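Local coordinates for putative chromatin binding protein (Chaetomium thermophilum, PDB 6QP0) that is a PSTK-like, tRNA-dependent ATPase of the KTI12 family that is essential for tRNA modification by the Elongator complex, at residues Asp225-Trp233 / Val243-Ile251; Lys15-Leu26 / Asp125-Asn133. One frame throughout, in Å; residues are numbered along the deposited sequence.

Overall arrangement
Both contacts press a helix against a strand of the same parallel sheet, in the nucleotide-binding P-loop domain that makes up this chain. Contact 2 is the core one: it is buried near the middle and joins helix 15-31 to an inner strand. Contact 1 lies at an edge strand, 228-231, and is only partly buried. Their centres are about 11 Å apart, and F244 on L22 and W248 on L26 join the two helices directly. Contact 1 is apolar packing with no hydrogen bond between its segments, and W233 beyond it meets the adenine. Contact 2 turns from apolar to polar along its length, ending at the phosphates, magnesium and aluminum fluoride.

Contact 1 of 2, residues Asp225-Trp233 / Val243-Ile251; sequences DSPLFLLAW and VFDKIWDAI. With ADP (adenosine-5'-diphosphate), chain B.
From F229 to L231, strand 228-231 faces helix 243-250 almost antiparallel, at 160°, with the two axes 9.3 Å apart at their closest. No hydrogen bond crosses between the segments; aliphatic groups and two phenylalanine rings fill the interface. F229 carries most of it. Its CG stands anti to the carbonyl carbon (chi1 -52°), which lays the ring against I247 and K246 of the helix. I247 CG1 sits over the centre of one ring face, a CH-pi contact of 3.9 Å from CG1 to the F229 ring centroid. K246 CB comes obliquely to F229 CE1 at 3.7 Å, before the lysine chain leads away.

V243 divides its two methyls between the two strand residues. V243 CG1 lies 3.6 Å from F229 CB. Its other branch, CG2, is pressed to 3.4 Å from L231 CD2, which is tight. The other methyl of L231, CD1, meets F244 CE1 at 3.6 Å, the two side chains crossing at about a right angle. At the far end P227, after a cis peptide bond, rests its CG loosely on A250 CB.

Just past the strand, W233 lays one face of its indole against the adenine of ADP, with ADP C5 3.4 Å above the ring plane. A hydrogen bond from W233 NE1 to S13 O helps hold the ring there.

Backbone bonds from F229 and L231 tie this edge strand to strand 153-158. The helix that follows it leans on helix 15-31, where D245 OD1 takes Y25 OH and a salt bridge from R29.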
loop_
_atom_site.group_PDB
_atom_site.type_symbol
_atom_site.label_atom_id
_atom_site.label_comp_id
_atom_site.label_asym_id
_atom_site.label_seq_id
_atom_site.Cartn_x
_atom_site.Cartn_y
_atom_site.Cartn_z
ATOM N N ASP A 225 5.370 6.291 -10.654
ATOM C CA ASP A 225 5.997 5.874 -9.406
ATOM C C ASP A 225 6.584 7.043 -8.628
ATOM O O ASP A 225 7.104 6.838 -7.527
ATOM C CB ASP A 225 7.089 4.836 -9.677
ATOM C CG ASP A 225 6.525 3.454 -9.944
ATOM O OD1 ASP A 225 5.344 3.214 -9.613
ATOM O OD2 ASP A 225 7.267 2.602 -10.477
ATOM N N SER A 226 6.516 8.259 -9.171
ATOM C CA SER A 226 6.979 9.445 -8.473
ATOM C C SER A 226 5.797 10.344 -8.129
ATOM O O SER A 226 4.767 10.310 -8.810
ATOM C CB SER A 226 7.977 10.245 -9.320
ATOM O OG SER A 226 7.305 10.976 -10.330
ATOM N N PRO A 227 5.907 11.170 -7.077
ATOM C CA PRO A 227 7.051 11.250 -6.154
ATOM C C PRO A 227 7.161 10.025 -5.247
ATOM O O PRO A 227 6.174 9.623 -4.634
ATOM C CB PRO A 227 6.761 12.516 -5.338
ATOM C CG PRO A 227 5.293 12.737 -5.469
ATOM C CD PRO A 227 4.913 12.229 -6.826
ATOM N N LEU A 228 8.352 9.438 -5.176
ATOM C CA LEU A 228 8.584 8.229 -4.398
ATOM C C LEU A 228 9.123 8.586 -3.019
ATOM O O LEU A 228 9.936 9.501 -2.875
ATOM C CB LEU A 228 9.567 7.298 -5.112
ATOM C CG LEU A 228 9.931 6.013 -4.364
ATOM C CD1 LEU A 228 8.689 5.183 -4.071
ATOM C CD2 LEU A 228 10.948 5.195 -5.147
ATOM N N PHE A 229 8.661 7.854 -2.009
ATOM C CA PHE A 229 9.149 7.995 -0.645
ATOM C C PHE A 229 9.354 6.606 -0.062
ATOM O O PHE A 229 8.617 5.669 -0.380
ATOM C CB PHE A 229 8.178 8.792 0.231
ATOM C CG PHE A 229 7.775 10.112 -0.359
ATOM C CD1 PHE A 229 8.487 11.263 -0.068
ATOM C CD2 PHE A 229 6.680 10.203 -1.203
ATOM C CE1 PHE A 229 8.117 12.479 -0.608
ATOM C CE2 PHE A 229 6.307 11.416 -1.747
ATOM C CZ PHE A 229 7.026 12.555 -1.449
ATOM N N LEU A 230 10.367 6.478 0.792
ATOM C CA LEU A 230 10.720 5.197 1.386
ATOM C C LEU A 230 10.880 5.349 2.892
ATOM O O LEU A 230 11.236 6.420 3.391
ATOM C CB LEU A 230 12.013 4.638 0.776
ATOM C CG LEU A 230 11.998 4.387 -0.734
ATOM C CD1 LEU A 230 12.303 5.658 -1.511
ATOM C CD2 LEU A 230 12.980 3.283 -1.104
ATOM N N LEU A 231 10.611 4.259 3.610
ATOM C CA LEU A 231 10.737 4.228 5.068
ATOM C C LEU A 231 11.278 2.856 5.462
ATOM O O LEU A 231 10.545 1.863 5.437
ATOM C CB LEU A 231 9.405 4.501 5.755
ATOM C CG LEU A 231 8.803 5.900 5.638
ATOM C CD1 LEU A 231 7.431 5.934 6.305
ATOM C CD2 LEU A 231 9.722 6.935 6.254
ATOM N N ALA A 232 12.556 2.803 5.819
ATOM C CA ALA A 232 13.121 1.594 6.393
ATOM C C ALA A 232 12.655 1.447 7.838
ATOM O O ALA A 232 12.250 2.415 8.488
ATOM C CB ALA A 232 14.647 1.623 6.327
ATOM N N TRP A 233 12.709 0.215 8.341
ATOM C CA TRP A 233 12.319 -0.028 9.725
ATOM C C TRP A 233 13.148 0.823 10.682
ATOM O O TRP A 233 12.607 1.461 11.593
ATOM C CB TRP A 233 12.469 -1.511 10.064
ATOM C CG TRP A 233 11.373 -2.377 9.524
ATOM C CD1 TRP A 233 10.436 -2.037 8.589
ATOM C CD2 TRP A 233 11.095 -3.732 9.896
ATOM N NE1 TRP A 233 9.596 -3.099 8.354
ATOM C CE2 TRP A 233 9.979 -4.151 9.144
ATOM C CE3 TRP A 233 11.682 -4.633 10.790
ATOM C CZ2 TRP A 233 9.440 -5.430 9.260
ATOM C CZ3 TRP A 233 11.145 -5.902 10.902
ATOM C CH2 TRP A 233 10.036 -6.289 10.142
ATOM N N VAL A 243 9.777 12.380 6.235
ATOM C CA VAL A 243 9.153 11.887 5.013
ATOM C C VAL A 243 7.689 12.323 4.949
ATOM O O VAL A 243 7.209 12.794 3.913
ATOM C CB VAL A 243 9.267 10.355 4.918
ATOM C CG1 VAL A 243 8.532 9.854 3.673
ATOM C CG2 VAL A 243 10.717 9.913 4.914
ATOM N N PHE A 244 6.958 12.139 6.053
ATOM C CA PHE A 244 5.532 12.453 6.055
ATOM C C PHE A 244 5.284 13.911 5.673
ATOM O O PHE A 244 4.293 14.222 4.999
ATOM C CB PHE A 244 4.925 12.157 7.428
ATOM C CG PHE A 244 4.829 10.691 7.759
ATOM C CD1 PHE A 244 5.023 9.721 6.789
ATOM C CD2 PHE A 244 4.534 10.286 9.048
ATOM C CE1 PHE A 244 4.928 8.380 7.102
ATOM C CE2 PHE A 244 4.440 8.949 9.365
ATOM C CZ PHE A 244 4.635 7.994 8.392
ATOM N N ASP A 245 6.167 14.821 6.103
ATOM C CA ASP A 245 6.008 16.232 5.764
ATOM C C ASP A 245 6.163 16.458 4.262
ATOM O O ASP A 245 5.427 17.256 3.669
ATOM C CB ASP A 245 7.021 17.077 6.542
ATOM C CG ASP A 245 6.591 17.343 7.981
ATOM O OD1 ASP A 245 5.651 18.140 8.191
ATOM O OD2 ASP A 245 7.187 16.747 8.902
ATOM N N LYS A 246 7.122 15.774 3.631
ATOM C CA LYS A 246 7.282 15.893 2.186
ATOM C C LYS A 246 6.092 15.278 1.456
ATOM O O LYS A 246 5.672 15.784 0.407
ATOM C CB LYS A 246 8.593 15.239 1.748
ATOM C CG LYS A 246 9.853 15.968 2.219
ATOM C CD LYS A 246 11.014 14.996 2.373
ATOM C CE LYS A 246 12.340 15.698 2.641
ATOM N NZ LYS A 246 12.243 16.878 3.550
ATOM N N ILE A 247 5.526 14.194 1.998
ATOM C CA ILE A 247 4.277 13.668 1.452
ATOM C C ILE A 247 3.187 14.731 1.527
ATOM O O ILE A 247 2.430 14.935 0.571
ATOM C CB ILE A 247 3.849 12.383 2.187
ATOM C CG1 ILE A 247 4.877 11.263 2.002
ATOM C CG2 ILE A 247 2.471 11.938 1.687
ATOM C CD1 ILE A 247 4.629 10.045 2.880
ATOM N N TRP A 248 3.096 15.430 2.661
ATOM C CA TRP A 248 2.061 16.443 2.819
ATOM C C TRP A 248 2.254 17.582 1.826
ATOM O O TRP A 248 1.308 17.998 1.147
ATOM C CB TRP A 248 2.058 16.978 4.248
ATOM C CG TRP A 248 0.992 17.994 4.478
ATOM C CD1 TRP A 248 1.108 19.348 4.362
ATOM C CD2 TRP A 248 -0.366 17.738 4.857
ATOM N NE1 TRP A 248 -0.092 19.951 4.649
ATOM C CE2 TRP A 248 -1.013 18.985 4.955
ATOM C CE3 TRP A 248 -1.095 16.576 5.123
ATOM C CZ2 TRP A 248 -2.355 19.103 5.311
ATOM C CZ3 TRP A 248 -2.426 16.694 5.477
ATOM C CH2 TRP A 248 -3.043 17.948 5.568
ATOM N N ASP A 249 3.478 18.110 1.736
ATOM C CA ASP A 249 3.751 19.181 0.785
ATOM C C ASP A 249 3.472 18.740 -0.645
ATOM O O ASP A 249 3.052 19.554 -1.476
ATOM C CB ASP A 249 5.202 19.646 0.921
ATOM C CG ASP A 249 5.477 20.310 2.256
ATOM O OD1 ASP A 249 4.548 20.926 2.817
ATOM O OD2 ASP A 249 6.624 20.218 2.743
ATOM N N ALA A 250 3.689 17.457 -0.949
ATOM C CA ALA A 250 3.447 16.963 -2.298
ATOM C C ALA A 250 1.963 16.980 -2.642
ATOM O O ALA A 250 1.584 17.355 -3.757
ATOM C CB ALA A 250 4.012 15.549 -2.443
ATOM N N ILE A 251 1.105 16.582 -1.700
ATOM C CA ILE A 251 -0.325 16.484 -1.973
ATOM C C ILE A 251 -1.028 17.773 -1.566
ATOM O O ILE A 251 -2.178 17.755 -1.115
ATOM C CB ILE A 251 -0.954 15.266 -1.265
ATOM C CG1 ILE A 251 -0.738 15.335 0.249
ATOM C CG2 ILE A 251 -0.389 13.975 -1.843
ATOM C CD1 ILE A 251 -0.950 14.003 0.955
HETATM P PB ADP B . 2.402 -5.953 6.469
HETATM O O1B ADP B . 0.969 -5.670 6.863
HETATM O O2B ADP B . 2.491 -7.301 5.811
HETATM O O3B ADP B . 2.887 -4.901 5.502
HETATM P PA ADP B . 2.997 -5.270 9.258
HETATM O O1A ADP B . 1.740 -5.900 9.808
HETATM O O2A ADP B . 2.797 -3.781 9.080
HETATM O O3A ADP B . 3.372 -5.971 7.810
HETATM O "O5'" ADP B . 4.253 -5.564 10.302
HETATM C "C5'" ADP B . 4.783 -6.875 10.338
HETATM C "C4'" ADP B . 5.414 -7.119 11.556
HETATM O "O4'" ADP B . 6.774 -6.464 11.579
HETATM C "C3'" ADP B . 4.596 -6.466 12.771
HETATM O "O3'" ADP B . 4.683 -7.348 13.982
HETATM C "C2'" ADP B . 5.147 -5.379 12.991
HETATM O "O2'" ADP B . 5.127 -5.098 14.445
HETATM C "C1'" ADP B . 6.716 -5.504 12.460
HETATM N N9 ADP B . 7.091 -4.279 11.840
HETATM C C8 ADP B . 6.650 -3.646 10.754
HETATM N N7 ADP B . 7.364 -2.521 10.640
HETATM C C5 ADP B . 8.238 -2.477 11.660
HETATM C C6 ADP B . 9.196 -1.550 12.013
HETATM N N6 ADP B . 9.882 -0.290 11.748
HETATM N N1 ADP B . 9.945 -1.739 13.085
HETATM C C2 ADP B . 9.773 -2.848 13.843
HETATM N N3 ADP B . 8.834 -3.763 13.504
HETATM C C4 ADP B . 8.071 -3.570 12.410
#

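Contact 2 of 2, residues Lys15-Leu26 / Asp125-Asn133. With MG (magnesium ion), chain D; ADP (adenosine-5'-diphosphate), chain B; AF3 (aluminum fluoride), chain C.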
loop_
_atom_site.group_PDB
_atom_site.type_symbol
_atom_site.label_atom_id
_atom_site.label_comp_id
_atom_site.label_asym_id
_atom_site.label_seq_id
_atom_site.Cartn_x
_atom_site.Cartn_y
_atom_site.Cartn_z
ATOM N N LYS A 15 3.982 -2.516 5.832
ATOM C CA LYS A 15 3.051 -1.583 5.206
ATOM C C LYS A 15 2.001 -1.109 6.203
ATOM O O LYS A 15 1.823 0.096 6.416
ATOM C CB LYS A 15 2.385 -2.244 3.998
ATOM C CG LYS A 15 3.329 -2.532 2.841
ATOM C CD LYS A 15 2.614 -3.254 1.704
ATOM C CE LYS A 15 2.882 -4.752 1.731
ATOM N NZ LYS A 15 2.518 -5.378 3.031
ATOM N N THR A 16 1.288 -2.052 6.826
ATOM C CA THR A 16 0.218 -1.684 7.746
ATOM C C THR A 16 0.755 -0.851 8.903
ATOM O O THR A 16 0.122 0.124 9.324
ATOM C CB THR A 16 -0.481 -2.939 8.272
ATOM O OG1 THR A 16 -0.871 -3.774 7.172
ATOM C CG2 THR A 16 -1.714 -2.566 9.079
ATOM N N THR A 17 1.928 -1.214 9.424
ATOM C CA THR A 17 2.498 -0.483 10.549
ATOM C C THR A 17 2.799 0.960 10.165
ATOM O O THR A 17 2.440 1.896 10.890
ATOM C CB THR A 17 3.761 -1.193 11.036
ATOM O OG1 THR A 17 3.523 -2.608 11.070
ATOM C CG2 THR A 17 4.143 -0.715 12.429
ATOM N N ARG A 18 3.454 1.163 9.019
ATOM C CA ARG A 18 3.729 2.519 8.556
ATOM C C ARG A 18 2.454 3.242 8.139
ATOM O O ARG A 18 2.340 4.457 8.337
ATOM C CB ARG A 18 4.719 2.485 7.392
ATOM C CG ARG A 18 6.158 2.829 7.771
ATOM C CD ARG A 18 6.743 1.851 8.780
ATOM N NE ARG A 18 8.197 1.968 8.862
ATOM C CZ ARG A 18 8.842 2.896 9.565
ATOM N NH1 ARG A 18 8.169 3.806 10.257
ATOM N NH2 ARG A 18 10.167 2.917 9.573
ATOM N N ALA A 19 1.487 2.522 7.561
ATOM C CA ALA A 19 0.246 3.160 7.133
ATOM C C ALA A 19 -0.516 3.737 8.320
ATOM O O ALA A 19 -1.091 4.829 8.229
ATOM C CB ALA A 19 -0.624 2.160 6.372
ATOM N N ARG A 20 -0.539 3.017 9.443
ATOM C CA ARG A 20 -1.165 3.547 10.649
ATOM C C ARG A 20 -0.491 4.840 11.084
ATOM O O ARG A 20 -1.159 5.846 11.351
ATOM C CB ARG A 20 -1.108 2.507 11.768
ATOM C CG ARG A 20 -1.980 1.287 11.528
ATOM C CD ARG A 20 -1.584 0.138 12.441
ATOM N NE ARG A 20 -2.438 -1.031 12.257
ATOM C CZ ARG A 20 -2.151 -2.249 12.706
ATOM N NH1 ARG A 20 -1.020 -2.469 13.363
ATOM N NH2 ARG A 20 -2.993 -3.250 12.491
ATOM N N GLN A 21 0.845 4.830 11.159
ATOM C CA GLN A 21 1.584 6.033 11.524
ATOM C C GLN A 21 1.245 7.189 10.592
ATOM O O GLN A 21 1.022 8.319 11.047
ATOM C CB GLN A 21 3.085 5.745 11.492
ATOM C CG GLN A 21 3.523 4.615 12.413
ATOM C CD GLN A 21 4.992 4.265 12.255
ATOM O OE1 GLN A 21 5.775 5.047 11.713
ATOM N NE2 GLN A 21 5.371 3.082 12.724
ATOM N N LEU A 22 1.201 6.926 9.286
ATOM C CA LEU A 22 0.841 7.969 8.334
ATOM C C LEU A 22 -0.551 8.513 8.621
ATOM O O LEU A 22 -0.767 9.732 8.594
ATOM C CB LEU A 22 0.919 7.423 6.910
ATOM C CG LEU A 22 0.700 8.433 5.784
ATOM C CD1 LEU A 22 1.839 9.435 5.723
ATOM C CD2 LEU A 22 0.545 7.716 4.452
ATOM N N TYR A 23 -1.512 7.626 8.894
ATOM C CA TYR A 23 -2.863 8.064 9.228
ATOM C C TYR A 23 -2.849 8.989 10.438
ATOM O O TYR A 23 -3.363 10.112 10.381
ATOM C CB TYR A 23 -3.754 6.846 9.490
ATOM C CG TYR A 23 -5.207 7.173 9.769
ATOM C CD1 TYR A 23 -5.613 7.632 11.017
ATOM C CD2 TYR A 23 -6.175 7.003 8.787
ATOM C CE1 TYR A 23 -6.939 7.926 11.273
ATOM C CE2 TYR A 23 -7.503 7.291 9.036
ATOM C CZ TYR A 23 -7.881 7.751 10.278
ATOM O OH TYR A 23 -9.203 8.040 10.523
ATOM N N ALA A 24 -2.262 8.530 11.546
ATOM C CA ALA A 24 -2.178 9.361 12.742
ATOM C C ALA A 24 -1.517 10.697 12.437
ATOM O O ALA A 24 -1.986 11.749 12.883
ATOM C CB ALA A 24 -1.413 8.623 13.842
ATOM N N TYR A 25 -0.423 10.677 11.670
ATOM C CA TYR A 25 0.218 11.924 11.267
ATOM C C TYR A 25 -0.749 12.800 10.481
ATOM O O TYR A 25 -0.940 13.978 10.800
ATOM C CB TYR A 25 1.467 11.628 10.435
ATOM C CG TYR A 25 2.057 12.855 9.779
ATOM C CD1 TYR A 25 1.609 13.286 8.535
ATOM C CD2 TYR A 25 3.059 13.585 10.401
ATOM C CE1 TYR A 25 2.140 14.409 7.935
ATOM C CE2 TYR A 25 3.596 14.708 9.806
ATOM C CZ TYR A 25 3.134 15.114 8.574
ATOM O OH TYR A 25 3.667 16.232 7.976
ATOM N N LEU A 26 -1.366 12.242 9.439
ATOM C CA LEU A 26 -2.300 13.019 8.636
ATOM C C LEU A 26 -3.510 13.467 9.440
ATOM O O LEU A 26 -4.152 14.457 9.072
ATOM C CB LEU A 26 -2.741 12.202 7.423
ATOM C CG LEU A 26 -1.628 11.926 6.411
ATOM C CD1 LEU A 26 -2.071 10.881 5.404
ATOM C CD2 LEU A 26 -1.211 13.207 5.703
ATOM N N ASP A 125 -10.039 14.672 -0.443
ATOM C CA ASP A 125 -10.053 13.396 0.266
ATOM C C ASP A 125 -8.691 12.734 0.121
ATOM O O ASP A 125 -8.297 12.346 -0.985
ATOM C CB ASP A 125 -11.160 12.487 -0.270
ATOM C CG ASP A 125 -12.541 13.030 0.016
ATOM O OD1 ASP A 125 -12.958 13.989 -0.665
ATOM O OD2 ASP A 125 -13.204 12.501 0.932
ATOM N N ILE A 126 -7.981 12.599 1.234
ATOM C CA ILE A 126 -6.686 11.929 1.255
ATOM C C ILE A 126 -6.922 10.447 1.502
ATOM O O ILE A 126 -7.580 10.066 2.477
ATOM C CB ILE A 126 -5.771 12.535 2.330
ATOM C CG1 ILE A 126 -5.571 14.030 2.069
ATOM C CG2 ILE A 126 -4.429 11.812 2.351
ATOM C CD1 ILE A 126 -4.890 14.767 3.197
ATOM N N VAL A 127 -6.384 9.610 0.618
ATOM C CA VAL A 127 -6.623 8.172 0.640
ATOM C C VAL A 127 -5.290 7.455 0.796
ATOM O O VAL A 127 -4.359 7.684 0.016
ATOM C CB VAL A 127 -7.344 7.704 -0.639
ATOM C CG1 VAL A 127 -7.462 6.187 -0.665
ATOM C CG2 VAL A 127 -8.717 8.351 -0.741
ATOM N N ILE A 128 -5.207 6.588 1.802
ATOM C CA ILE A 128 -4.044 5.741 2.030
ATOM C C ILE A 128 -4.394 4.331 1.574
ATOM O O ILE A 128 -5.282 3.690 2.149
ATOM C CB ILE A 128 -3.627 5.739 3.510
ATOM C CG1 ILE A 128 -3.295 7.153 3.984
ATOM C CG2 ILE A 128 -2.446 4.805 3.718
ATOM C CD1 ILE A 128 -3.172 7.271 5.490
ATOM N N LEU A 129 -3.690 3.837 0.559
ATOM C CA LEU A 129 -3.917 2.495 0.026
ATOM C C LEU A 129 -2.816 1.586 0.566
ATOM O O LEU A 129 -1.695 1.574 0.052
ATOM C CB LEU A 129 -3.944 2.512 -1.499
ATOM C CG LEU A 129 -4.375 1.209 -2.175
ATOM C CD1 LEU A 129 -5.804 0.860 -1.803
ATOM C CD2 LEU A 129 -4.227 1.303 -3.686
ATOM N N ASP A 130 -3.145 0.827 1.610
ATOM C CA ASP A 130 -2.210 -0.101 2.247
ATOM C C ASP A 130 -2.381 -1.465 1.591
ATOM O O ASP A 130 -3.233 -2.267 1.978
ATOM C CB ASP A 130 -2.460 -0.153 3.750
ATOM C CG ASP A 130 -1.723 -1.292 4.437
ATOM O OD1 ASP A 130 -0.871 -1.945 3.802
ATOM O OD2 ASP A 130 -2.009 -1.538 5.628
ATOM N N SER A 131 -1.554 -1.733 0.585
ATOM C CA SER A 131 -1.558 -3.025 -0.083
ATOM C C SER A 131 -0.205 -3.226 -0.747
ATOM O O SER A 131 0.561 -2.277 -0.931
ATOM C CB SER A 131 -2.687 -3.128 -1.113
ATOM O OG SER A 131 -2.680 -4.395 -1.745
ATOM N N LEU A 132 0.079 -4.481 -1.103
ATOM C CA LEU A 132 1.338 -4.800 -1.768
ATOM C C LEU A 132 1.605 -3.838 -2.921
ATOM O O LEU A 132 2.708 -3.296 -3.049
ATOM C CB LEU A 132 1.315 -6.248 -2.260
ATOM C CG LEU A 132 1.285 -7.321 -1.167
ATOM C CD1 LEU A 132 0.878 -8.670 -1.742
ATOM C CD2 LEU A 132 2.641 -7.432 -0.477
ATOM N N ASN A 133 0.597 -3.602 -3.760
ATOM C CA ASN A 133 0.693 -2.653 -4.869
ATOM C C ASN A 133 2.035 -2.785 -5.582
ATOM O O ASN A 133 2.742 -1.807 -5.834
ATOM C CB ASN A 133 0.472 -1.223 -4.373
ATOM C CG ASN A 133 -0.917 -1.014 -3.788
ATOM O OD1 ASN A 133 -1.889 -1.624 -4.236
ATOM N ND2 ASN A 133 -1.016 -0.149 -2.784
HETATM MG MG MG D . -0.801 -4.413 5.260
HETATM P PB ADP B . 2.402 -5.953 6.469
HETATM O O1B ADP B . 0.969 -5.670 6.863
HETATM O O2B ADP B . 2.491 -7.301 5.811
HETATM O O3B ADP B . 2.887 -4.901 5.502
HETATM P PA ADP B . 2.997 -5.270 9.258
HETATM O O1A ADP B . 1.740 -5.900 9.808
HETATM O O2A ADP B . 2.797 -3.781 9.080
HETATM O O3A ADP B . 3.372 -5.971 7.810
HETATM O "O5'" ADP B . 4.253 -5.564 10.302
HETATM C "C5'" ADP B . 4.783 -6.875 10.338
HETATM C "C4'" ADP B . 5.414 -7.119 11.556
HETATM O "O4'" ADP B . 6.774 -6.464 11.579
HETATM C "C3'" ADP B . 4.596 -6.466 12.771
HETATM O "O3'" ADP B . 4.683 -7.348 13.982
HETATM C "C2'" ADP B . 5.147 -5.379 12.991
HETATM O "O2'" ADP B . 5.127 -5.098 14.445
HETATM C "C1'" ADP B . 6.716 -5.504 12.460
HETATM N N9 ADP B . 7.091 -4.279 11.840
HETATM C C8 ADP B . 6.650 -3.646 10.754
HETATM N N7 ADP B . 7.364 -2.521 10.640
HETATM C C5 ADP B . 8.238 -2.477 11.660
HETATM C C6 ADP B . 9.196 -1.550 12.013
HETATM N N6 ADP B . 9.882 -0.290 11.748
HETATM N N1 ADP B . 9.945 -1.739 13.085
HETATM C C2 ADP B . 9.773 -2.848 13.843
HETATM N N3 ADP B . 8.834 -3.763 13.504
HETATM C C4 ADP B . 8.071 -3.570 12.410
HETATM AL AL AF3 C . 0.435 -7.852 5.272
HETATM F F1 AF3 C . -0.508 -6.426 5.306
HETATM F F2 AF3 C . 0.506 -8.853 6.656
HETATM F F3 AF3 C . 1.648 -8.024 4.084
HETATM O O HOH W 1 -2.662 -5.450 6.152
#
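T16 and D130 meet at the polar end of a buried helix-on-strand contact, where the start of helix 15-31 reaches the C-terminal end of strand 125-130. The axes run almost antiparallel, at 168°, and come within 8.9 Å.

Away from the ligands the contact is apolar. I128 CD1 fits among L22, Y23 and L26, and meets L26 CD1 tip to tip at 3.8 Å. L26 CD1 also touches I126 CG2. Nearer the ligands, A19 CB packs on the CB of D130.

D130 points toward the helix, and with CG anti to the backbone N (chi1 168°) its carboxylate comes up beside T16. OD2 of D130 lies 2.9 Å from T16 OG1 and also bonds Y75 OH. T16 OG1 binds the magnesium ion at 2.0 Å. D130 belongs to the same metal site, but its OD1 stands 2.9 Å from magnesium, long for a direct bond.

K15 bends at chi3 (-100°), its CE passing 3.5 Å from L132 CD2. The bend brings K15 NZ 2.5 Å from ADP O3B, and NZ also bonds F3 of the aluminum fluoride at 3.0 Å. Replacing K15 with an alanine would probably deprive O3B and F3 of this shared positive partner and L132 CD2 of its neighbour. T17 holds the alpha phosphate, its N bonding ADP O2A. R172 also binds ADP.

K15 and T16 are the Lys-Thr of a Walker A P-loop. D130, which follows the hydrophobic residues of the strand beside the P-loop strand, is consistent with a Walker B aspartate. With strand order 2-3-1-4-5, this is the nucleotide site typical of kinase-like P-loop folds. The aluminum fluoride, bound to ADP O2B, probably mimics the phosphate in transfer.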